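Local coordinates for shikimate dehydrogenase-like protein HI_0607 (Haemophilus influenzae, PDB 1NPY) that catalyses, in vitro and weakly, the NADP(+)-dependent oxidation of shikimate to 3-dehydroshikimate, although shikimate may not be its biological substrate, at residues A[24-29]-A[264-269]; A[209-214]-A[219-224]; A[137-142]-A[163-168]; A[40-45]-A[64-69]; A[246-249]-A[253-256]. All coordinates share one frame; numbering follows the deposited sequence.

Contact 1: A[24-29]-A[264-269]; sequences HNYLYD and AAFART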
# COMPACT_ATOMS: atom_id res chain seq x y z
N HIS A 24 -7.15 -10.61 9.53
CA HIS A 24 -6.31 -11.80 9.64
C HIS A 24 -6.93 -12.92 10.49
O HIS A 24 -6.89 -14.11 10.16
CB HIS A 24 -4.91 -11.43 10.15
CG HIS A 24 -4.05 -10.71 9.16
ND1 HIS A 24 -4.04 -9.33 9.04
CD2 HIS A 24 -3.09 -11.17 8.33
CE1 HIS A 24 -3.17 -8.99 8.11
NE2 HIS A 24 -2.57 -10.08 7.67
N ASN A 25 -7.52 -12.56 11.63
CA ASN A 25 -8.15 -13.53 12.49
C ASN A 25 -9.32 -14.25 11.83
O ASN A 25 -9.47 -15.47 11.96
CB ASN A 25 -8.56 -12.95 13.85
CG ASN A 25 -7.36 -12.68 14.77
OD1 ASN A 25 -7.18 -11.55 15.24
ND2 ASN A 25 -6.53 -13.68 15.00
N TYR A 26 -10.10 -13.52 11.04
CA TYR A 26 -11.14 -14.17 10.25
C TYR A 26 -10.59 -15.25 9.32
O TYR A 26 -11.11 -16.37 9.25
CB TYR A 26 -11.89 -13.12 9.45
CG TYR A 26 -13.05 -13.63 8.64
CD1 TYR A 26 -14.32 -13.80 9.19
CD2 TYR A 26 -12.88 -13.95 7.30
CE1 TYR A 26 -15.40 -14.27 8.41
CE2 TYR A 26 -13.94 -14.41 6.52
CZ TYR A 26 -15.19 -14.56 7.09
OH TYR A 26 -16.23 -15.02 6.29
N LEU A 27 -9.53 -14.88 8.60
CA LEU A 27 -8.92 -15.85 7.68
C LEU A 27 -8.26 -17.01 8.40
O LEU A 27 -8.35 -18.13 7.90
CB LEU A 27 -7.94 -15.15 6.74
CG LEU A 27 -8.57 -14.19 5.73
CD1 LEU A 27 -7.57 -13.25 5.09
CD2 LEU A 27 -9.38 -14.97 4.70
N TYR A 28 -7.60 -16.81 9.54
CA TYR A 28 -7.07 -17.97 10.27
C TYR A 28 -8.15 -18.97 10.61
O TYR A 28 -7.98 -20.17 10.46
CB TYR A 28 -6.37 -17.60 11.59
CG TYR A 28 -5.24 -16.61 11.44
CD1 TYR A 28 -4.32 -16.67 10.40
CD2 TYR A 28 -5.03 -15.65 12.41
CE1 TYR A 28 -3.28 -15.75 10.32
CE2 TYR A 28 -3.96 -14.77 12.36
CZ TYR A 28 -3.10 -14.79 11.30
OH TYR A 28 -2.05 -13.91 11.19
N ASP A 29 -9.29 -18.46 11.06
CA ASP A 29 -10.41 -19.31 11.38
C ASP A 29 -10.88 -20.11 10.16
O ASP A 29 -11.06 -21.33 10.26
CB ASP A 29 -11.51 -18.46 12.01
CG ASP A 29 -12.72 -19.30 12.33
OD1 ASP A 29 -12.58 -20.15 13.22
OD2 ASP A 29 -13.78 -19.17 11.70
N ALA A 264 -12.62 -9.01 3.75
CA ALA A 264 -12.55 -7.58 3.50
C ALA A 264 -13.87 -6.95 3.94
O ALA A 264 -13.85 -5.89 4.59
CB ALA A 264 -12.27 -7.31 2.03
N ALA A 265 -14.97 -7.64 3.65
CA ALA A 265 -16.31 -7.16 4.03
C ALA A 265 -16.50 -7.20 5.55
O ALA A 265 -17.13 -6.30 6.14
CB ALA A 265 -17.40 -7.96 3.32
N PHE A 266 -15.91 -8.21 6.17
CA PHE A 266 -15.97 -8.41 7.61
C PHE A 266 -15.22 -7.31 8.34
O PHE A 266 -15.70 -6.88 9.39
CB PHE A 266 -15.39 -9.78 7.95
CG PHE A 266 -15.52 -10.18 9.39
CD1 PHE A 266 -16.77 -10.42 9.95
CD2 PHE A 266 -14.39 -10.44 10.15
CE1 PHE A 266 -16.88 -10.86 11.25
CE2 PHE A 266 -14.51 -10.88 11.45
CZ PHE A 266 -15.75 -11.07 12.00
N ALA A 267 -14.14 -6.85 7.72
CA ALA A 267 -13.22 -5.87 8.29
C ALA A 267 -13.54 -4.43 7.92
O ALA A 267 -12.98 -3.53 8.50
CB ALA A 267 -11.78 -6.17 7.89
N ARG A 268 -14.44 -4.19 6.97
CA ARG A 268 -14.75 -2.80 6.67
C ARG A 268 -15.73 -2.30 7.72
O ARG A 268 -15.71 -1.12 8.09
CB ARG A 268 -15.23 -2.69 5.22
CG ARG A 268 -14.10 -2.75 4.18
CD ARG A 268 -12.70 -2.25 4.56
NE ARG A 268 -12.51 -0.82 4.31
CZ ARG A 268 -11.38 -0.15 4.49
NH1 ARG A 268 -10.28 -0.76 4.94
NH2 ARG A 268 -11.33 1.15 4.22
N THR A 269 -16.51 -3.23 8.27
CA THR A 269 -17.57 -2.97 9.25
C THR A 269 -17.01 -2.32 10.52
O THR A 269 -16.65 -1.14 10.52
CB THR A 269 -18.37 -4.25 9.61
OG1 THR A 269 -17.64 -5.06 10.55
CG2 THR A 269 -18.64 -5.20 8.40

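Contact 2: A[209-214]-A[219-224]; sequences AFDVVA and TPFIRY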
# COMPACT_ATOMS: atom_id res chain seq x y z
N ALA A 209 -8.20 5.67 -14.08
CA ALA A 209 -8.16 6.47 -12.86
C ALA A 209 -7.84 5.57 -11.66
O ALA A 209 -8.61 4.66 -11.38
CB ALA A 209 -9.50 7.16 -12.64
N PHE A 210 -6.69 5.77 -11.03
CA PHE A 210 -6.20 4.94 -9.93
C PHE A 210 -6.06 5.84 -8.70
O PHE A 210 -5.28 6.80 -8.68
CB PHE A 210 -4.88 4.32 -10.37
CG PHE A 210 -4.20 3.37 -9.39
CD1 PHE A 210 -2.99 2.82 -9.77
CD2 PHE A 210 -4.72 3.05 -8.16
CE1 PHE A 210 -2.31 1.95 -8.92
CE2 PHE A 210 -4.06 2.19 -7.31
CZ PHE A 210 -2.84 1.65 -7.69
N ASP A 211 -6.94 5.63 -7.73
CA ASP A 211 -6.96 6.48 -6.54
C ASP A 211 -6.53 5.58 -5.41
O ASP A 211 -7.22 4.61 -5.06
CB ASP A 211 -8.35 7.03 -6.28
CG ASP A 211 -8.37 8.23 -5.35
OD1 ASP A 211 -7.38 8.46 -4.60
OD2 ASP A 211 -9.36 8.99 -5.31
N VAL A 212 -5.44 5.96 -4.75
CA VAL A 212 -4.97 5.21 -3.60
C VAL A 212 -5.78 5.50 -2.34
O VAL A 212 -5.78 4.74 -1.38
CB VAL A 212 -3.46 5.42 -3.40
CG1 VAL A 212 -2.95 4.58 -2.26
CG2 VAL A 212 -2.70 5.01 -4.66
N VAL A 213 -6.57 6.57 -2.33
CA VAL A 213 -7.50 6.80 -1.22
C VAL A 213 -8.50 5.65 -1.16
O VAL A 213 -9.07 5.26 -2.17
CB VAL A 213 -8.29 8.11 -1.40
CG1 VAL A 213 -9.38 8.19 -0.36
CG2 VAL A 213 -7.36 9.29 -1.31
N ALA A 214 -8.68 5.10 0.04
CA ALA A 214 -9.49 3.90 0.23
C ALA A 214 -10.84 4.15 0.89
O ALA A 214 -11.74 3.34 0.71
CB ALA A 214 -8.70 2.87 1.02
N THR A 219 -14.43 8.30 -4.23
CA THR A 219 -13.98 9.70 -4.17
C THR A 219 -14.54 10.50 -5.35
O THR A 219 -15.03 9.90 -6.31
CB THR A 219 -12.45 9.81 -4.24
OG1 THR A 219 -12.01 9.13 -5.43
CG2 THR A 219 -11.75 9.14 -3.07
N PRO A 220 -14.52 11.84 -5.33
CA PRO A 220 -14.97 12.58 -6.51
C PRO A 220 -14.25 12.21 -7.80
O PRO A 220 -14.88 12.09 -8.85
CB PRO A 220 -14.80 14.05 -6.09
CG PRO A 220 -14.93 14.00 -4.63
CD PRO A 220 -14.13 12.76 -4.25
N PHE A 221 -12.95 11.94 -7.70
CA PHE A 221 -12.12 11.49 -8.81
C PHE A 221 -12.63 10.17 -9.40
O PHE A 221 -12.88 10.08 -10.61
CB PHE A 221 -10.70 11.35 -8.27
CG PHE A 221 -9.69 10.73 -9.20
CD1 PHE A 221 -9.61 11.01 -10.55
CD2 PHE A 221 -8.71 9.92 -8.65
CE1 PHE A 221 -8.62 10.45 -11.37
CE2 PHE A 221 -7.71 9.36 -9.45
CZ PHE A 221 -7.65 9.63 -10.80
N ILE A 222 -12.79 9.16 -8.54
CA ILE A 222 -13.26 7.84 -8.98
C ILE A 222 -14.67 7.91 -9.53
O ILE A 222 -14.98 7.32 -10.57
CB ILE A 222 -13.15 6.80 -7.85
CG1 ILE A 222 -11.69 6.52 -7.51
CG2 ILE A 222 -13.92 5.51 -8.10
CD1 ILE A 222 -10.94 5.75 -8.62
N ARG A 223 -15.55 8.61 -8.83
CA ARG A 223 -16.94 8.73 -9.27
C ARG A 223 -17.05 9.36 -10.65
O ARG A 223 -17.81 8.87 -11.50
CB ARG A 223 -17.73 9.60 -8.29
CG ARG A 223 -18.36 8.90 -7.11
CD ARG A 223 -19.83 9.30 -6.94
NE ARG A 223 -20.61 8.39 -6.09
CZ ARG A 223 -20.49 8.39 -4.78
NH1 ARG A 223 -19.66 9.25 -4.21
NH2 ARG A 223 -21.20 7.56 -4.02
N TYR A 224 -16.32 10.46 -10.88
CA TYR A 224 -16.32 11.09 -12.19
C TYR A 224 -15.73 10.18 -13.27
O TYR A 224 -16.30 10.04 -14.34
CB TYR A 224 -15.65 12.46 -12.18
CG TYR A 224 -15.80 13.17 -13.50
CD1 TYR A 224 -16.99 13.80 -13.85
CD2 TYR A 224 -14.77 13.19 -14.43
CE1 TYR A 224 -17.16 14.38 -15.08
CE2 TYR A 224 -14.92 13.79 -15.67
CZ TYR A 224 -16.12 14.41 -15.98
OH TYR A 224 -16.29 15.03 -17.20

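Contact 3: A[137-142]-A[163-168]; sequences AFKNSG and YGYAYI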
# COMPACT_ATOMS: atom_id res chain seq x y z
N ALA A 137 6.90 1.23 -8.38
CA ALA A 137 6.19 0.12 -8.99
C ALA A 137 6.02 0.33 -10.49
O ALA A 137 6.19 -0.60 -11.29
CB ALA A 137 4.86 -0.14 -8.30
N PHE A 138 5.68 1.56 -10.88
CA PHE A 138 5.60 1.85 -12.31
C PHE A 138 6.95 1.72 -12.99
O PHE A 138 7.05 1.15 -14.07
CB PHE A 138 4.93 3.20 -12.56
CG PHE A 138 3.43 3.14 -12.55
CD1 PHE A 138 2.73 2.68 -13.66
CD2 PHE A 138 2.71 3.52 -11.43
CE1 PHE A 138 1.38 2.61 -13.67
CE2 PHE A 138 1.34 3.48 -11.44
CZ PHE A 138 0.66 3.01 -12.55
N LYS A 139 8.00 2.20 -12.34
CA LYS A 139 9.32 2.23 -12.95
C LYS A 139 9.76 0.79 -13.14
O LYS A 139 10.26 0.43 -14.22
CB LYS A 139 10.32 2.94 -12.03
CG LYS A 139 11.75 3.04 -12.56
CD LYS A 139 11.80 4.03 -13.71
CE LYS A 139 13.21 4.17 -14.28
NZ LYS A 139 13.99 2.94 -13.97
N ASN A 140 9.59 -0.03 -12.11
CA ASN A 140 10.09 -1.40 -12.22
C ASN A 140 9.19 -2.30 -13.05
O ASN A 140 9.54 -3.43 -13.35
CB ASN A 140 10.35 -1.97 -10.84
CG ASN A 140 11.46 -1.24 -10.13
OD1 ASN A 140 12.28 -0.57 -10.77
ND2 ASN A 140 11.47 -1.31 -8.81
N SER A 141 8.02 -1.79 -13.44
CA SER A 141 7.15 -2.44 -14.41
C SER A 141 7.41 -1.99 -15.85
O SER A 141 6.63 -2.31 -16.75
CB SER A 141 5.69 -2.17 -14.02
OG SER A 141 5.39 -2.79 -12.77
N GLY A 142 8.40 -1.12 -16.03
CA GLY A 142 8.85 -0.74 -17.36
C GLY A 142 8.23 0.51 -17.95
O GLY A 142 8.33 0.77 -19.16
N TYR A 163 13.88 8.30 -9.46
CA TYR A 163 13.36 7.29 -10.38
C TYR A 163 13.49 7.63 -11.86
O TYR A 163 12.99 6.88 -12.70
CB TYR A 163 11.93 6.91 -10.00
CG TYR A 163 11.89 6.27 -8.63
CD1 TYR A 163 12.26 4.96 -8.45
CD2 TYR A 163 11.56 7.01 -7.52
CE1 TYR A 163 12.27 4.38 -7.20
CE2 TYR A 163 11.56 6.45 -6.27
CZ TYR A 163 11.91 5.13 -6.11
OH TYR A 163 11.91 4.57 -4.85
N GLY A 164 14.22 8.68 -12.23
CA GLY A 164 14.42 9.01 -13.63
C GLY A 164 13.19 9.46 -14.40
O GLY A 164 13.01 9.17 -15.58
N TYR A 165 12.32 10.17 -13.69
CA TYR A 165 11.11 10.73 -14.26
C TYR A 165 11.15 12.25 -14.24
O TYR A 165 12.18 12.85 -13.93
CB TYR A 165 9.95 10.20 -13.42
CG TYR A 165 9.61 8.75 -13.65
CD1 TYR A 165 9.58 8.19 -14.93
CD2 TYR A 165 9.23 7.95 -12.57
CE1 TYR A 165 9.19 6.87 -15.12
CE2 TYR A 165 8.83 6.64 -12.75
CZ TYR A 165 8.83 6.10 -14.01
OH TYR A 165 8.36 4.82 -14.14
N ALA A 166 10.04 12.92 -14.56
CA ALA A 166 10.02 14.37 -14.53
C ALA A 166 9.02 14.87 -13.50
O ALA A 166 8.04 14.18 -13.19
CB ALA A 166 9.71 14.90 -15.92
N TYR A 167 9.27 16.08 -13.01
CA TYR A 167 8.42 16.79 -12.08
C TYR A 167 7.72 17.94 -12.77
O TYR A 167 8.35 18.66 -13.55
CB TYR A 167 9.23 17.32 -10.90
CG TYR A 167 8.45 18.27 -10.03
CD1 TYR A 167 7.51 17.80 -9.12
CD2 TYR A 167 8.61 19.65 -10.17
CE1 TYR A 167 6.78 18.66 -8.36
CE2 TYR A 167 7.86 20.52 -9.41
CZ TYR A 167 6.95 20.01 -8.51
OH TYR A 167 6.19 20.87 -7.75
N ILE A 168 6.44 18.11 -12.45
CA ILE A 168 5.66 19.27 -12.90
C ILE A 168 4.94 19.93 -11.73
O ILE A 168 4.40 19.26 -10.84
CB ILE A 168 4.68 18.90 -14.03
CG1 ILE A 168 3.69 17.80 -13.58
CG2 ILE A 168 5.46 18.50 -15.25
CD1 ILE A 168 2.67 17.41 -14.65

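Contact 4: A[40-45]-A[64-69]; sequences FTTQDI and MPFKET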
# COMPACT_ATOMS: atom_id res chain seq x y z
N PHE A 40 -0.39 -3.89 18.03
CA PHE A 40 0.33 -3.36 19.17
C PHE A 40 0.84 -1.96 18.86
O PHE A 40 0.83 -1.50 17.71
CB PHE A 40 1.52 -4.24 19.53
CG PHE A 40 1.20 -5.61 20.06
CD1 PHE A 40 1.34 -5.92 21.41
CD2 PHE A 40 0.90 -6.65 19.20
CE1 PHE A 40 1.11 -7.20 21.88
CE2 PHE A 40 0.68 -7.93 19.68
CZ PHE A 40 0.79 -8.22 21.02
N THR A 41 1.27 -1.23 19.88
CA THR A 41 2.01 0.01 19.70
C THR A 41 3.24 -0.05 20.59
O THR A 41 3.44 -0.99 21.37
CB THR A 41 1.16 1.24 20.01
OG1 THR A 41 1.83 2.44 19.59
CG2 THR A 41 0.94 1.32 21.52
N THR A 42 4.11 0.93 20.40
CA THR A 42 5.35 1.02 21.15
C THR A 42 5.89 2.43 21.04
O THR A 42 5.51 3.19 20.13
CB THR A 42 6.41 0.02 20.60
OG1 THR A 42 7.60 0.01 21.39
CG2 THR A 42 6.88 0.42 19.20
N GLN A 43 6.70 2.77 22.04
CA GLN A 43 7.52 3.98 21.99
C GLN A 43 9.00 3.64 21.93
O GLN A 43 9.86 4.52 22.06
CB GLN A 43 7.21 4.89 23.18
CG GLN A 43 5.77 5.35 23.28
CD GLN A 43 5.64 6.38 24.37
OE1 GLN A 43 5.45 6.02 25.54
NE2 GLN A 43 5.84 7.64 24.03
N ASP A 44 9.33 2.38 21.66
CA ASP A 44 10.71 1.93 21.57
C ASP A 44 10.87 0.87 20.49
O ASP A 44 10.92 -0.33 20.81
CB ASP A 44 11.09 1.34 22.92
CG ASP A 44 12.54 0.92 23.04
OD1 ASP A 44 13.35 0.92 22.08
OD2 ASP A 44 12.95 0.53 24.15
N ILE A 45 10.96 1.31 19.23
CA ILE A 45 11.02 0.42 18.08
C ILE A 45 12.16 -0.59 18.22
O ILE A 45 11.99 -1.76 17.85
CB ILE A 45 11.05 1.22 16.74
CG1 ILE A 45 10.76 0.34 15.51
CG2 ILE A 45 12.38 1.89 16.56
CD1 ILE A 45 9.49 -0.48 15.62
N MET A 64 3.43 3.68 10.09
CA MET A 64 3.99 4.92 10.61
C MET A 64 3.93 4.90 12.15
O MET A 64 2.94 4.42 12.70
CB MET A 64 3.19 6.09 10.00
CG MET A 64 3.65 6.37 8.58
SD MET A 64 3.18 8.01 7.96
CE MET A 64 4.28 9.04 9.00
N PRO A 65 4.93 5.43 12.84
CA PRO A 65 6.14 6.05 12.28
C PRO A 65 7.41 5.20 12.28
O PRO A 65 8.51 5.69 12.51
CB PRO A 65 6.36 7.21 13.25
CG PRO A 65 6.01 6.61 14.56
CD PRO A 65 4.87 5.65 14.30
N PHE A 66 7.26 3.92 11.99
CA PHE A 66 8.33 2.95 12.18
C PHE A 66 8.85 2.30 10.90
O PHE A 66 9.66 1.39 11.01
CB PHE A 66 7.84 1.82 13.10
CG PHE A 66 7.25 2.29 14.40
CD1 PHE A 66 7.97 3.12 15.24
CD2 PHE A 66 5.99 1.85 14.80
CE1 PHE A 66 7.41 3.55 16.46
CE2 PHE A 66 5.45 2.25 16.02
CZ PHE A 66 6.18 3.09 16.85
N LYS A 67 8.40 2.72 9.72
CA LYS A 67 8.67 1.98 8.49
C LYS A 67 10.13 2.12 8.08
O LYS A 67 10.70 1.23 7.42
CB LYS A 67 7.74 2.43 7.36
CG LYS A 67 6.28 2.05 7.54
CD LYS A 67 5.55 2.34 6.22
CE LYS A 67 4.10 1.93 6.24
NZ LYS A 67 3.52 2.45 4.97
N GLU A 68 10.77 3.21 8.50
CA GLU A 68 12.21 3.32 8.33
C GLU A 68 13.04 3.05 9.59
O GLU A 68 14.10 2.42 9.51
CB GLU A 68 12.59 4.69 7.76
CG GLU A 68 11.92 4.98 6.43
CD GLU A 68 10.48 5.44 6.55
OE1 GLU A 68 10.14 6.17 7.51
OE2 GLU A 68 9.68 5.05 5.65
N THR A 69 12.56 3.49 10.74
CA THR A 69 13.29 3.26 11.99
C THR A 69 13.42 1.80 12.41
O THR A 69 14.33 1.49 13.17
CB THR A 69 12.77 4.10 13.17
OG1 THR A 69 11.40 3.80 13.46
CG2 THR A 69 12.81 5.61 12.85

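Contact 5: A[246-249]-A[253-256]; sequences QFEL and QRPS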
# COMPACT_ATOMS: atom_id res chain seq x y z
N GLN A 246 0.93 -10.06 2.98
CA GLN A 246 1.44 -10.33 4.33
C GLN A 246 0.95 -11.68 4.83
O GLN A 246 1.73 -12.49 5.34
CB GLN A 246 1.05 -9.24 5.33
CG GLN A 246 1.66 -7.91 4.98
CD GLN A 246 1.14 -6.78 5.83
OE1 GLN A 246 -0.04 -6.78 6.21
NE2 GLN A 246 1.99 -5.80 6.13
N PHE A 247 -0.34 -11.94 4.66
CA PHE A 247 -0.92 -13.18 5.17
C PHE A 247 -0.21 -14.38 4.57
O PHE A 247 0.15 -15.36 5.28
CB PHE A 247 -2.40 -13.21 4.86
CG PHE A 247 -3.11 -14.39 5.42
CD1 PHE A 247 -3.86 -14.26 6.59
CD2 PHE A 247 -3.09 -15.62 4.78
CE1 PHE A 247 -4.52 -15.33 7.13
CE2 PHE A 247 -3.77 -16.71 5.35
CZ PHE A 247 -4.51 -16.56 6.48
N GLU A 248 0.05 -14.29 3.27
CA GLU A 248 0.70 -15.38 2.54
C GLU A 248 2.16 -15.52 2.98
O GLU A 248 2.67 -16.62 3.14
CB GLU A 248 0.62 -15.18 1.02
CG GLU A 248 1.12 -16.39 0.25
CD GLU A 248 1.01 -16.18 -1.26
OE1 GLU A 248 1.66 -16.89 -2.06
OE2 GLU A 248 0.25 -15.27 -1.64
N LEU A 249 2.84 -14.41 3.24
CA LEU A 249 4.20 -14.49 3.75
C LEU A 249 4.25 -15.19 5.12
O LEU A 249 5.15 -15.97 5.40
CB LEU A 249 4.81 -13.10 3.83
CG LEU A 249 5.27 -12.55 2.49
CD1 LEU A 249 5.51 -11.05 2.56
CD2 LEU A 249 6.53 -13.22 1.96
N GLN A 253 0.02 -19.74 2.95
CA GLN A 253 -1.24 -19.95 2.24
C GLN A 253 -1.80 -18.64 1.70
O GLN A 253 -1.95 -17.66 2.45
CB GLN A 253 -2.29 -20.59 3.16
CG GLN A 253 -2.00 -22.05 3.48
CD GLN A 253 -3.11 -22.73 4.28
OE1 GLN A 253 -4.28 -22.64 3.90
NE2 GLN A 253 -2.73 -23.50 5.30
N ARG A 254 -2.17 -18.66 0.43
CA ARG A 254 -2.90 -17.58 -0.21
C ARG A 254 -4.38 -17.93 -0.10
O ARG A 254 -4.83 -18.95 -0.65
CB ARG A 254 -2.49 -17.47 -1.69
CG ARG A 254 -3.17 -16.36 -2.47
CD ARG A 254 -2.68 -16.24 -3.90
NE ARG A 254 -1.23 -16.04 -4.01
CZ ARG A 254 -0.50 -15.99 -5.13
NH1 ARG A 254 -1.03 -16.18 -6.32
NH2 ARG A 254 0.81 -15.79 -5.07
N PRO A 255 -5.18 -17.12 0.59
CA PRO A 255 -6.61 -17.42 0.64
C PRO A 255 -7.22 -17.21 -0.74
O PRO A 255 -6.71 -16.40 -1.52
CB PRO A 255 -7.17 -16.41 1.65
CG PRO A 255 -5.99 -15.88 2.31
CD PRO A 255 -4.84 -15.91 1.35
N SER A 256 -8.30 -17.93 -1.00
CA SER A 256 -9.07 -17.79 -2.22
C SER A 256 -9.65 -16.39 -2.33
O SER A 256 -9.88 -15.72 -1.33
CB SER A 256 -10.27 -18.75 -2.23
OG SER A 256 -11.24 -18.38 -1.25

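Contact 1: A[24-29]-A[264-269]
Tyr26 (chi1 -177°) and Phe266 (chi1 -174°) both carry CG trans to their own backbone nitrogen, and these torsions bring the two rings together between helix 19-31 and helix 257-268. The contact is a helix-helix packing that joins the substrate-binding region, to which helix 19-31 belongs, to the last helix of the chain. With centroids 4.7 Å apart and planes inclined by 35°, the aromatic pair is oblique, neither a parallel stack nor an edge-to-face pair. Tyr26 brings CB and the ring atom CD1 to Phe266 CD2 and CE2, while Phe266 CB lies over one face of the Tyr26 ring. The contact is apolar, with no hydrogen bond across it; it sits at the surface, Phe266 being exposed and Tyr26 partly so.

The same two side chains reach further along the helices, Tyr26 onto Glu262 and Ala263, Phe266 onto Thr22. Thr269 OG1 donates to Phe266 O over 2.9 Å, tying the last modelled residue to the backbone of the aromatic one. Within the ring pair, Tyr26 CD1 stands over one face of Phe266, offset toward the rim and 3.5 Å from Phe266 CD2.

Contact 2: A[209-214]-A[219-224]
A beta-alpha-beta unit of the parallel, Rossmann-type nucleotide-binding sheet contains this contact: strand 208-211 runs into a loop, helix 220-227 runs back along the face of the sheet, and strand 231-233 follows. The strand portion 209-211 and the helix portion 220-224 have axes 8.5 Å apart at closest approach, their N-to-C directions 154° apart and hence nearly antiparallel.

The polar centre is the carboxylate of Asp211. Thr219 OG1 donates to Asp211 OD2 over 2.7 Å, meeting the oxygen on its anti side and 20° out of the carboxylate plane. Thr219 is the N-cap residue of the helix, and the same OG1 accepts from Ile222 N at 3.2 Å. A chi1 of 56° sets OG1 between the backbone N and the carbonyl carbon of Thr219, turned to the helix start and within range of the aspartate. The other carboxylate oxygen, Asp211 OD1, accepts from Val213 N in an Asx turn and also from Asn181 ND2 of the adjacent strand. Three donors thus hold this buried carboxylate, which would probably stabilise its negative charge; the Asx turn lies where the strand gives way to the loop.

Apolar groups close round this polar core. Ile222 lays CG1 and CD1 against Asp211 CB, and Val213 CG1 meets Thr219 CG2 at 3.7 Å. The Val213 side chain is about 6 Å from that of Ser184, a probable NADP(+)-binding residue. The Phe221 ring runs alongside the strand, with Phe210 O near its plane at the CE2 edge and Ala209 CB 3.6 Å from Phe221 CZ.

Contact 3: A[137-142]-A[163-168]
In the NADP-binding Rossmann-type domain, the C-terminal end of helix 131-140 meets the turn that leads from helix 153-163 into the edge strand 166-168. Lys139 and Tyr165 carry the contact. The lysine CG is trans to the backbone N (chi1 180°) and its chain bends at chi2 (72°), which brings the methylene groups back over the turn. Lys139 CD lies 3.6 Å from Tyr165 CZ in an oblique approach to the ring, while Lys139 CE comes to 3.1 Å from Tyr163 O. The phenol oxygen reaches the helix backbone itself, with Tyr165 OH 3.0 Å from Lys139 CA. Although Lys139 N is also close to that oxygen, the angle is too poor for a hydrogen bond; the polar partner of Tyr165 OH is Phe143 O, just beyond the helix.

Both helix ends finish in Schellman motifs, at Gly142 and Gly164, where positive phi turns the chain out of the helix. Tyr163 extends the packing onto Val135, and its hydroxyl bonds Ala83 O. Without a hydrogen bond across it, the contact is made by lysine methylenes lying against an aromatic ring and the Tyr163 carbonyl oxygen, toward which CE, next to the ammonium, would probably be polarised; the phenol's bond to Phe143 O probably fixes where the ring lies.

Contact 4: A[40-45]-A[64-69]
Phe66 reaches across to the other loop, its ring touching Thr42 at the far end and Ile45 near the root. Thr42 O lies 3.3 Å from Phe66 CZ, at the ring edge and near its plane, and the methyl Thr42 CG2 meets the same carbon at 3.6 Å. Nearer the backbone, Ile45 CD1 makes an off-centre CH-pi contact: it is 4.2 Å from the Phe66 centroid and 30° off the ring normal, with Phe66 CG 3.8 Å away. Ile45 reaches this place with CG1 trans to its backbone N (chi1 -166°) and CD1 turned at chi2 (53°). Its other branch, CG2, rests 3.8 Å from Thr69 OG1.

A second shell surrounds these groups on both loops. Pro65 CD lies over the centre of one face of Phe66, next to the cis peptide bond that joins Met64 to Pro65. On the other loop, Thr42 OG1 accepts from Asp44 N over 2.9 Å, an ST turn, and Asp44 is the N-cap of helix 45-55, its OD1 accepting from His47 N. Leu12 of strand 7-12 touches both Thr42 and Ile45.

No hydrogen bond crosses; the loops meet through a largely apolar seam with the Thr42 carbonyl at the ring edge. One follows strand 35-40 and the other strand 59-62, in the substrate-binding domain of the shikimate dehydrogenase family; the second loop also carries Lys67, the probable proton donor/acceptor.

Contact 5: A[246-249]-A[253-256]
Glu248 OE2 accepts from Arg254 NE over 2.9 Å, with a nearly straight N-H...O angle of 167°, in a salt bridge between helix 235-251 and the loop beyond it. The carboxylate meets the edge of the guanidinium near the plane of that group, whereas NE approaches OE2 from above the carboxylate plane, 36° out of it. The planes of the two groups are 59° apart. A second bond, Arg254 NH2 to Glu248 OE1 at 3.3 Å, is weak, and the pairing is uneven. Glu248 reaches across with an extended chain, whereas Arg254 bends at chi3, which returns its NE to the acid.

The carbonyl of Gln253 forms a second point of contact. Its oxygen is 3.3 Å from Phe247 CD2, at the edge of the ring and in its plane, and it also takes a CA-H...O contact from Glu248 CA. Pro255 CG completes the apolar side, 3.8 Å from Phe247 CD2 in an oblique approach.

Phe247 and Pro255 both rest on Leu27 of helix 19-31, and Phe247 meets the ring of Tyr28 there. Thr251 OG1 links the last turn to the loop, pairing with Phe247 O and Gln253 N. Ser256 then begins the next helix as its N-cap, its OG accepting from Leu259 N. The arrangement is a helix-loop-helix connection, a short loop carrying the chain from helix 235-251 into helix 257-268.

How the contacts relate
Along the chain, contact 4 comes first, then contact 3, contact 2 and contact 5, all nested inside the long loop that contact 1 closes between residues 24-29 and 264-269. Contacts 1 and 5 share helix 19-31 as a packing surface: their centres are about 13 Å apart, and Leu27 CB lies 3.4 Å from Phe247 CE1. Contact 4 belongs to the substrate-binding part, its centre about 24 Å from that of contact 1. Contacts 2 and 3 both reach the parallel nucleotide-binding sheet, centres about 21 Å apart. The centres of contacts 1 and 3 are about 35 Å apart, on opposite sides of the chain's centre. Through contacts 1 and 5 the last two helices pack on helix 19-31, binding the C-terminal part back to the substrate-binding domain.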